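Local coordinates for branched-chain amino acid aminotransferase (Thermoproteus uzoniensis, PDB 5CE8), which probably transfers the amino group of leucine, isoleucine or valine to 2-oxoglutarate, using pyridoxal 5'-phosphate as cofactor, at residues R225-S230 against L300-P305. Residues are numbered along the deposited sequence; the frame is centred on the assembly and turned at random.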
loop_
_atom_site.group_PDB
_atom_site.type_symbol
_atom_site.label_atom_id
_atom_site.label_comp_id
_atom_site.label_asym_id
_atom_site.label_seq_id
_atom_site.Cartn_x
_atom_site.Cartn_y
_atom_site.Cartn_z
ATOM N N ARG A 225 21.270 -9.390 -17.624
ATOM C CA ARG A 225 21.526 -8.442 -16.492
ATOM C C ARG A 225 22.807 -8.815 -15.775
ATOM O O ARG A 225 23.681 -7.937 -15.563
ATOM C CB ARG A 225 20.309 -8.370 -15.600
ATOM C CG ARG A 225 20.494 -7.581 -14.278
ATOM C CD ARG A 225 19.308 -7.812 -13.423
ATOM N NE ARG A 225 19.327 -6.957 -12.225
ATOM C CZ ARG A 225 19.951 -7.229 -11.100
ATOM N NH1 ARG A 225 20.645 -8.366 -10.926
ATOM N NH2 ARG A 225 19.929 -6.305 -10.161
ATOM N N GLU A 226 22.950 -10.115 -15.441
ATOM C CA GLU A 226 24.081 -10.582 -14.764
ATOM C C GLU A 226 25.323 -10.389 -15.648
ATOM O O GLU A 226 26.378 -9.865 -15.195
ATOM C CB GLU A 226 23.921 -12.041 -14.372
ATOM C CG GLU A 226 24.961 -12.564 -13.381
ATOM C CD GLU A 226 24.822 -14.046 -13.107
ATOM O OE1 GLU A 226 23.697 -14.511 -12.701
ATOM O OE2 GLU A 226 25.824 -14.746 -13.257
ATOM N N THR A 227 25.228 -10.753 -16.917
ATOM C CA THR A 227 26.366 -10.457 -17.837
ATOM C C THR A 227 26.786 -8.976 -17.833
ATOM O O THR A 227 28.013 -8.663 -17.779
ATOM C CB THR A 227 26.005 -10.995 -19.254
ATOM O OG1 THR A 227 25.662 -12.388 -19.083
ATOM C CG2 THR A 227 27.059 -10.842 -20.177
ATOM N N VAL A 228 25.800 -8.100 -18.002
ATOM C CA VAL A 228 26.034 -6.660 -17.987
ATOM C C VAL A 228 26.782 -6.256 -16.685
ATOM O O VAL A 228 27.737 -5.412 -16.716
ATOM C CB VAL A 228 24.752 -5.886 -18.179
ATOM C CG1 VAL A 228 24.869 -4.398 -17.796
ATOM C CG2 VAL A 228 24.291 -5.978 -19.670
ATOM N N ILE A 229 26.399 -6.891 -15.573
ATOM C CA ILE A 229 27.021 -6.514 -14.300
ATOM C C ILE A 229 28.523 -6.966 -14.400
ATOM O O ILE A 229 29.381 -6.196 -14.095
ATOM C CB ILE A 229 26.205 -7.018 -13.074
ATOM C CG1 ILE A 229 24.977 -6.188 -12.889
ATOM C CG2 ILE A 229 27.054 -7.047 -11.835
ATOM C CD1 ILE A 229 23.876 -6.848 -12.074
ATOM N N SER A 230 28.838 -8.179 -14.881
ATOM C CA SER A 230 30.256 -8.613 -15.096
ATOM C C SER A 230 30.993 -7.711 -16.049
ATOM O O SER A 230 32.171 -7.342 -15.846
ATOM C CB SER A 230 30.205 -9.996 -15.684
ATOM O OG SER A 230 29.629 -10.859 -14.680
ATOM N N LEU A 300 34.894 -17.537 -22.641
ATOM C CA LEU A 300 34.713 -18.669 -23.519
ATOM C C LEU A 300 33.974 -19.766 -22.758
ATOM O O LEU A 300 33.154 -20.509 -23.376
ATOM C CB LEU A 300 36.022 -19.078 -24.224
ATOM C CG LEU A 300 36.345 -18.237 -25.511
ATOM C CD1 LEU A 300 37.680 -18.661 -26.174
ATOM C CD2 LEU A 300 35.312 -18.267 -26.572
ATOM N N PRO A 301 34.156 -19.816 -21.413
ATOM C CA PRO A 301 33.312 -20.741 -20.677
ATOM C C PRO A 301 31.803 -20.572 -20.714
ATOM O O PRO A 301 31.117 -21.499 -20.391
ATOM C CB PRO A 301 33.818 -20.586 -19.242
ATOM C CG PRO A 301 35.280 -20.296 -19.441
ATOM C CD PRO A 301 35.420 -19.516 -20.690
ATOM N N TRP A 302 31.296 -19.422 -21.123
ATOM C CA TRP A 302 29.861 -19.200 -21.276
ATOM C C TRP A 302 29.305 -19.672 -22.613
ATOM O O TRP A 302 28.071 -19.629 -22.821
ATOM C CB TRP A 302 29.534 -17.689 -21.219
ATOM C CG TRP A 302 29.612 -17.156 -19.861
ATOM C CD1 TRP A 302 29.561 -17.854 -18.664
ATOM C CD2 TRP A 302 29.637 -15.796 -19.513
ATOM N NE1 TRP A 302 29.663 -16.958 -17.603
ATOM C CE2 TRP A 302 29.686 -15.697 -18.105
ATOM C CE3 TRP A 302 29.642 -14.644 -20.244
ATOM C CZ2 TRP A 302 29.730 -14.460 -17.441
ATOM C CZ3 TRP A 302 29.728 -13.398 -19.573
ATOM C CH2 TRP A 302 29.768 -13.327 -18.209
ATOM N N LEU A 303 30.181 -20.110 -23.504
ATOM C CA LEU A 303 29.796 -20.432 -24.846
ATOM C C LEU A 303 29.847 -21.913 -25.113
ATOM O O LEU A 303 30.912 -22.482 -25.040
ATOM C CB LEU A 303 30.766 -19.746 -25.771
ATOM C CG LEU A 303 30.227 -18.411 -26.289
ATOM C CD1 LEU A 303 30.164 -17.389 -25.157
ATOM C CD2 LEU A 303 31.122 -17.949 -27.412
ATOM N N THR A 304 28.702 -22.541 -25.453
ATOM C CA THR A 304 28.610 -23.986 -25.600
ATOM C C THR A 304 28.621 -24.314 -27.056
ATOM O O THR A 304 27.668 -23.923 -27.733
ATOM C CB THR A 304 27.320 -24.575 -25.009
ATOM O OG1 THR A 304 27.367 -24.412 -23.597
ATOM C CG2 THR A 304 27.245 -26.086 -25.317
ATOM N N PRO A 305 29.682 -25.010 -27.557
ATOM C CA PRO A 305 29.692 -25.260 -28.994
ATOM C C PRO A 305 28.701 -26.341 -29.334
ATOM O O PRO A 305 28.610 -27.346 -28.610
ATOM C CB PRO A 305 31.124 -25.770 -29.284
ATOM C CG PRO A 305 31.676 -26.207 -28.007
ATOM C CD PRO A 305 30.975 -25.390 -26.939
#
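In the second turn of helix 223-235, the helix whose leading residues Ile-223 and Thr-224 bind pyridoxal 5'-phosphate, Thr-227 and Ser-230 receive the indole of Trp-302 from the C-terminal end of the chain. A single aromatic side chain spans the gap: the closest pair of CA atoms, Thr-227 CA and Trp-302 CA, is 10.0 Å apart, and no hydrogen bond links the segments. The benzo end does the touching. Thr-227 CG2 lies 3.7 Å from Trp-302 CZ3 and 4.2 Å from Trp-302 CH2, coming in obliquely to the ring. Ser-230 CB, three residues further along the helix, stands near the ring plane at its edge, 4.2 Å from Trp-302 CH2. The contact is therefore van der Waals in kind, with 121 Å² buried over both sides.

Trp-302 closes a 3-10 turn, marked by the 3.0 Å bond from Leu-303 N to Leu-300 O, just before strand 303-305 pairs antiparallel with strand 55-58 as the outermost strand, within this chain, of an antiparallel sheet. Its contact thus joins that edge of the sheet to the cofactor-binding helix of this class-IV aminotransferase. With chi1 at -54°, Thr-227 sets its methyl anti to the backbone N and its hydroxyl beside that N; the hydroxyl is hydrogen-bonded to Ile-223 O and to Arg-59 NH1. Arg-59 also makes a cation-pi contact with Trp-302 and a salt bridge with Glu-226, linking the two segments from outside. The Thr-227 side chain is about 7 Å from the bound cofactor.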